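Local coordinates for flavohemoprotein (Vibrio cholerae O1 biovar El Tor, PDB 4EH1), which probably detoxifies nitric oxide to nitrate using O2 and NAD(P)H, and is represented here by its FAD- and NAD(P)H-binding reductase part, at residues A131-L136 and A163-Q168; K138-G143 and A167-M172. All coordinates share one frame; numbering follows the deposited sequence.

Interaction 1: residues A131-L136 and A163-Q168; sequences AILHTL and AQLIAQ
L133 faces L165 where segments 131-136 and 163-168 come nearest, their CA atoms 7.7 Å apart. L165 reaches over to helix 126-138 and makes its main contacts through its CD1 methyl, while L133 answers with the root of its chain: its CB lies 3.8 Å from CD1 of L165. Beyond CB, the L133 side chain packs on L119 and Y146 of the underlying strands and on W171. H134, the next residue, meets the same methyl with the flat of its ring. CD1 of L165 stands 3.6 Å above the imidazole plane, shifted from the middle toward the rim, and makes a CH-pi contact 18° off the ring normal; the side chains cross at about a right angle. The nearest ring atoms are on the ND1–CE1 side, CE1 of H134 being 3.7 Å from L165 CD1, and CD2 of L165 adds a looser touch at ND1. This pairing belongs to the Rossmann-like NAD(P)H-binding domain of the ferredoxin-reductase type. Helices 126-138 and 159-169 connect consecutive parallel strands, 117-122 to 144-150 to 172-177, and pack as neighbours against that sheet. L133 lies about 8 Å, side chain to side chain, from A126 of the probable NADP(+) site. The imidazole is held from helix 159-169 as well, since its NE2 is hydrogen-bonded to OE1 of E161, one turn before L165; its ring also stacks with H61. T135 turns instead to P36, with its OG1 2.8 Å from A131 O. That carbonyl is gripped twice, by the hydroxyl and by the amide of T135, from opposite faces of its plane. L136 closes the segment by resting on V144, Y110 and W171.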
loop_
_atom_site.group_PDB
_atom_site.type_symbol
_atom_site.label_atom_id
_atom_site.label_comp_id
_atom_site.label_asym_id
_atom_site.label_seq_id
_atom_site.Cartn_x
_atom_site.Cartn_y
_atom_site.Cartn_z
ATOM N N ALA A 131 8.468 -1.894 -15.817
ATOM C CA ALA A 131 9.023 -3.222 -16.097
ATOM C C ALA A 131 10.240 -3.044 -16.976
ATOM O O ALA A 131 11.252 -3.692 -16.777
ATOM C CB ALA A 131 7.969 -4.154 -16.777
ATOM N N ILE A 132 10.148 -2.130 -17.934
ATOM C CA ILE A 132 11.251 -1.893 -18.853
ATOM C C ILE A 132 12.452 -1.268 -18.138
ATOM O O ILE A 132 13.565 -1.756 -18.289
ATOM C CB ILE A 132 10.818 -1.045 -20.050
ATOM C CG1 ILE A 132 9.729 -1.793 -20.857
ATOM C CG2 ILE A 132 12.034 -0.713 -20.939
ATOM C CD1 ILE A 132 9.189 -1.022 -22.075
ATOM N N LEU A 133 12.228 -0.216 -17.345
ATOM C CA LEU A 133 13.303 0.322 -16.529
ATOM C C LEU A 133 14.013 -0.746 -15.717
ATOM O O LEU A 133 15.235 -0.800 -15.701
ATOM C CB LEU A 133 12.779 1.336 -15.526
ATOM C CG LEU A 133 12.395 2.711 -16.046
ATOM C CD1 LEU A 133 11.786 3.531 -14.891
ATOM C CD2 LEU A 133 13.605 3.411 -16.685
ATOM N N HIS A 134 13.252 -1.559 -14.995
ATOM C CA HIS A 134 13.890 -2.573 -14.159
ATOM C C HIS A 134 14.711 -3.581 -14.962
ATOM O O HIS A 134 15.796 -4.005 -14.520
ATOM C CB HIS A 134 12.892 -3.288 -13.257
ATOM C CG HIS A 134 12.511 -2.501 -12.045
ATOM N ND1 HIS A 134 13.408 -2.210 -11.036
ATOM C CD2 HIS A 134 11.328 -1.948 -11.672
ATOM C CE1 HIS A 134 12.794 -1.520 -10.089
ATOM N NE2 HIS A 134 11.536 -1.334 -10.461
ATOM N N THR A 135 14.211 -3.941 -16.146
ATOM C CA THR A 135 14.919 -4.887 -17.027
ATOM C C THR A 135 16.220 -4.270 -17.540
ATOM O O THR A 135 17.254 -4.921 -17.550
ATOM C CB THR A 135 14.057 -5.305 -18.252
ATOM O OG1 THR A 135 12.826 -5.833 -17.781
ATOM C CG2 THR A 135 14.776 -6.392 -19.078
ATOM N N LEU A 136 16.161 -3.007 -17.957
ATOM C CA LEU A 136 17.342 -2.338 -18.490
ATOM C C LEU A 136 18.367 -2.114 -17.390
ATOM O O LEU A 136 19.548 -2.095 -17.665
ATOM C CB LEU A 136 16.959 -1.008 -19.153
ATOM C CG LEU A 136 16.028 -1.152 -20.370
ATOM C CD1 LEU A 136 15.713 0.228 -20.994
ATOM C CD2 LEU A 136 16.589 -2.060 -21.442
ATOM N N ALA A 163 13.456 7.335 -9.254
ATOM C CA ALA A 163 14.560 8.225 -8.921
ATOM C C ALA A 163 15.773 7.381 -8.547
ATOM O O ALA A 163 16.890 7.660 -8.972
ATOM C CB ALA A 163 14.194 9.157 -7.752
ATOM N N GLN A 164 15.538 6.334 -7.766
ATOM C CA GLN A 164 16.636 5.475 -7.340
ATOM C C GLN A 164 17.299 4.783 -8.523
ATOM O O GLN A 164 18.522 4.792 -8.619
ATOM C CB GLN A 164 16.188 4.465 -6.284
ATOM C CG GLN A 164 15.761 5.111 -4.972
ATOM C CD GLN A 164 15.713 4.106 -3.817
ATOM O OE1 GLN A 164 14.851 4.185 -2.923
ATOM N NE2 GLN A 164 16.649 3.153 -3.833
ATOM N N LEU A 165 16.496 4.205 -9.419
ATOM C CA LEU A 165 17.034 3.537 -10.606
ATOM C C LEU A 165 17.865 4.492 -11.390
ATOM O O LEU A 165 18.991 4.194 -11.756
ATOM C CB LEU A 165 15.934 3.022 -11.527
ATOM C CG LEU A 165 15.281 1.719 -11.078
ATOM C CD1 LEU A 165 14.124 1.318 -11.993
ATOM C CD2 LEU A 165 16.343 0.584 -10.967
ATOM N N ILE A 166 17.297 5.661 -11.637
ATOM C CA ILE A 166 17.997 6.671 -12.403
ATOM C C ILE A 166 19.295 7.048 -11.749
ATOM O O ILE A 166 20.317 7.112 -12.415
ATOM C CB ILE A 166 17.099 7.911 -12.672
ATOM C CG1 ILE A 166 16.217 7.584 -13.869
ATOM C CG2 ILE A 166 17.949 9.117 -13.041
ATOM C CD1 ILE A 166 14.861 7.952 -13.699
ATOM N N ALA A 167 19.256 7.269 -10.435
ATOM C CA ALA A 167 20.445 7.617 -9.685
ATOM C C ALA A 167 21.448 6.475 -9.676
ATOM O O ALA A 167 22.625 6.712 -9.534
ATOM C CB ALA A 167 20.100 8.015 -8.239
ATOM N N GLN A 168 20.980 5.243 -9.824
ATOM C CA GLN A 168 21.871 4.091 -9.824
ATOM C C GLN A 168 22.490 3.799 -11.179
ATOM O O GLN A 168 23.644 3.387 -11.226
ATOM C CB GLN A 168 21.162 2.838 -9.329
ATOM C CG GLN A 168 21.042 2.793 -7.830
ATOM C CD GLN A 168 20.115 1.691 -7.364
ATOM O OE1 GLN A 168 19.923 0.688 -8.060
ATOM N NE2 GLN A 168 19.524 1.874 -6.187
#

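Interaction 2: residues K138-G143 and A167-M172; sequences KQNKSG and AQQGWM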
loop_
_atom_site.group_PDB
_atom_site.type_symbol
_atom_site.label_atom_id
_atom_site.label_comp_id
_atom_site.label_asym_id
_atom_site.label_seq_id
_atom_site.Cartn_x
_atom_site.Cartn_y
_atom_site.Cartn_z
ATOM N N LYS A 138 18.884 -4.154 -14.745
ATOM C CA LYS A 138 19.432 -5.491 -14.637
ATOM C C LYS A 138 20.484 -5.765 -15.726
ATOM O O LYS A 138 21.515 -6.375 -15.460
ATOM C CB LYS A 138 18.274 -6.495 -14.707
ATOM C CG LYS A 138 18.678 -7.949 -14.661
ATOM C CD LYS A 138 17.453 -8.862 -14.645
ATOM C CE LYS A 138 16.511 -8.562 -13.471
ATOM N NZ LYS A 138 15.464 -9.638 -13.300
ATOM N N GLN A 139 20.221 -5.287 -16.940
ATOM C CA GLN A 139 21.094 -5.510 -18.091
ATOM C C GLN A 139 22.169 -4.453 -18.262
ATOM O O GLN A 139 22.905 -4.465 -19.251
ATOM C CB GLN A 139 20.254 -5.651 -19.372
ATOM C CG GLN A 139 19.437 -6.927 -19.336
ATOM C CD GLN A 139 18.367 -6.997 -20.401
ATOM O OE1 GLN A 139 18.235 -6.100 -21.236
ATOM N NE2 GLN A 139 17.590 -8.069 -20.376
ATOM N N ASN A 140 22.263 -3.547 -17.300
ATOM C CA ASN A 140 23.238 -2.459 -17.370
ATOM C C ASN A 140 23.219 -1.647 -18.645
ATOM O O ASN A 140 24.261 -1.255 -19.156
ATOM C CB ASN A 140 24.635 -3.036 -17.161
ATOM C CG ASN A 140 24.800 -3.581 -15.787
ATOM O OD1 ASN A 140 24.484 -2.896 -14.813
ATOM N ND2 ASN A 140 25.272 -4.829 -15.683
ATOM N N LYS A 141 22.022 -1.389 -19.156
ATOM C CA LYS A 141 21.875 -0.669 -20.397
ATOM C C LYS A 141 22.265 0.777 -20.159
ATOM O O LYS A 141 21.891 1.367 -19.158
ATOM C CB LYS A 141 20.412 -0.747 -20.839
ATOM C CG LYS A 141 20.027 0.151 -21.992
ATOM C CD LYS A 141 20.486 -0.425 -23.316
ATOM C CE LYS A 141 19.846 0.345 -24.467
ATOM N NZ LYS A 141 20.513 0.008 -25.766
ATOM N N SER A 142 23.028 1.360 -21.065
ATOM C CA SER A 142 23.293 2.784 -20.957
ATOM C C SER A 142 22.472 3.567 -22.022
ATOM O O SER A 142 21.879 2.977 -22.929
ATOM C CB SER A 142 24.797 3.028 -21.099
ATOM O OG SER A 142 25.143 3.012 -22.459
ATOM N N GLY A 143 22.418 4.884 -21.900
ATOM C CA GLY A 143 21.692 5.708 -22.859
ATOM C C GLY A 143 20.169 5.607 -22.744
ATOM O O GLY A 143 19.464 5.445 -23.746
ATOM N N ALA A 167 19.256 7.269 -10.435
ATOM C CA ALA A 167 20.445 7.617 -9.685
ATOM C C ALA A 167 21.448 6.475 -9.676
ATOM O O ALA A 167 22.625 6.712 -9.534
ATOM C CB ALA A 167 20.100 8.015 -8.239
ATOM N N GLN A 168 20.980 5.243 -9.824
ATOM C CA GLN A 168 21.871 4.091 -9.824
ATOM C C GLN A 168 22.490 3.799 -11.179
ATOM O O GLN A 168 23.644 3.387 -11.226
ATOM C CB GLN A 168 21.162 2.838 -9.329
ATOM C CG GLN A 168 21.042 2.793 -7.830
ATOM C CD GLN A 168 20.115 1.691 -7.364
ATOM O OE1 GLN A 168 19.923 0.688 -8.060
ATOM N NE2 GLN A 168 19.524 1.874 -6.187
ATOM N N GLN A 169 21.738 4.035 -12.261
ATOM C CA GLN A 169 22.142 3.623 -13.623
ATOM C C GLN A 169 22.783 4.726 -14.468
ATOM O O GLN A 169 23.177 4.473 -15.606
ATOM C CB GLN A 169 20.931 3.074 -14.414
ATOM C CG GLN A 169 20.273 1.824 -13.792
ATOM C CD GLN A 169 21.270 0.683 -13.606
ATOM O OE1 GLN A 169 22.108 0.420 -14.487
ATOM N NE2 GLN A 169 21.216 0.028 -12.451
ATOM N N GLY A 170 22.839 5.954 -13.951
ATOM C CA GLY A 170 23.332 7.073 -14.742
ATOM C C GLY A 170 22.456 7.441 -15.944
ATOM O O GLY A 170 22.949 7.814 -17.009
ATOM N N TRP A 171 21.150 7.350 -15.757
ATOM C CA TRP A 171 20.184 7.687 -16.797
ATOM C C TRP A 171 19.643 9.113 -16.660
ATOM O O TRP A 171 20.048 9.842 -15.754
ATOM C CB TRP A 171 19.009 6.721 -16.728
ATOM C CG TRP A 171 19.396 5.314 -17.091
ATOM C CD1 TRP A 171 20.516 4.906 -17.800
ATOM C CD2 TRP A 171 18.654 4.130 -16.793
ATOM N NE1 TRP A 171 20.515 3.530 -17.930
ATOM C CE2 TRP A 171 19.380 3.031 -17.336
ATOM C CE3 TRP A 171 17.457 3.881 -16.102
ATOM C CZ2 TRP A 171 18.941 1.711 -17.202
ATOM C CZ3 TRP A 171 17.005 2.557 -15.980
ATOM C CH2 TRP A 171 17.750 1.492 -16.526
ATOM N N MET A 172 18.744 9.506 -17.572
ATOM C CA MET A 172 18.213 10.858 -17.560
ATOM C C MET A 172 16.706 10.783 -17.392
ATOM O O MET A 172 16.058 9.874 -17.915
ATOM C CB MET A 172 18.526 11.587 -18.878
ATOM C CG MET A 172 19.881 11.266 -19.524
ATOM S SD MET A 172 21.316 11.913 -18.638
ATOM C CE MET A 172 20.898 13.654 -18.395
HETATM O O HOH W 1 23.307 1.326 -16.614
#
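N140 and Q169 have the nearest CA atoms, 7.2 Å apart, where the turn leaving helix 126-138 passes the end of helix 159-169. The first helix ends in a Schellman motif: N140, at positive phi (52°), is its C-prime residue, K141 N turns back to L136 O, and N140 N turns back to A137 O. In this Rossmann-like NAD(P)H-binding domain the turn then feeds strand 144-150, one of whose neighbours in the parallel sheet, strand 172-177, begins at M172. The side chains of N140 and Q169 cross at about a right angle, and their nearest atoms are two acceptor oxygens, OD1 of N140 and OE1 of Q169, 4.1 Å apart. The bend of Q169 at chi2 (-57°) leaves OE1 on the side of the 138-143 turn, where a water meets it; its CB meanwhile sits 3.3 Å above the indole plane of W171, over the centre of one face. That indole lies buried against L133 and L136. K141 sends its chain away from the contact, its NZ held by R115 O and in a salt bridge with E112, while its backbone carbonyl faces W171. The water lies 2.6 Å from Q169 OE1 and within hydrogen-bonding reach of K141 O, though it has more acceptors around it than protons to give. The carbonyl of K141 may thus take a proton from the water, and it accepts the indole N-H, W171 NE1 to K141 O 2.8 Å, with the oxygen only 3° out of the ring plane.

Overall arrangement
Both interactions use helix 159-169 of the NAD(P)H-binding domain, and their centres lie 7 Å apart: interaction 1 pairs it with helix 126-138, interaction 2 pairs its end with the loop that follows that helix. Interaction 1 is the buried one, apolar apart from the imidazole face that a leucine methyl covers, with no hydrogen bond between its segments. Interaction 2 is a surface contact, held by an indole N-H bond, with a water between Q169 OE1 and K141 O. W171 ties the two together: its indole hydrogen-bonds to the turn while CH2 packs on L133 O and on L136. I166 CG2, from interaction 1, packs in turn on W171 O.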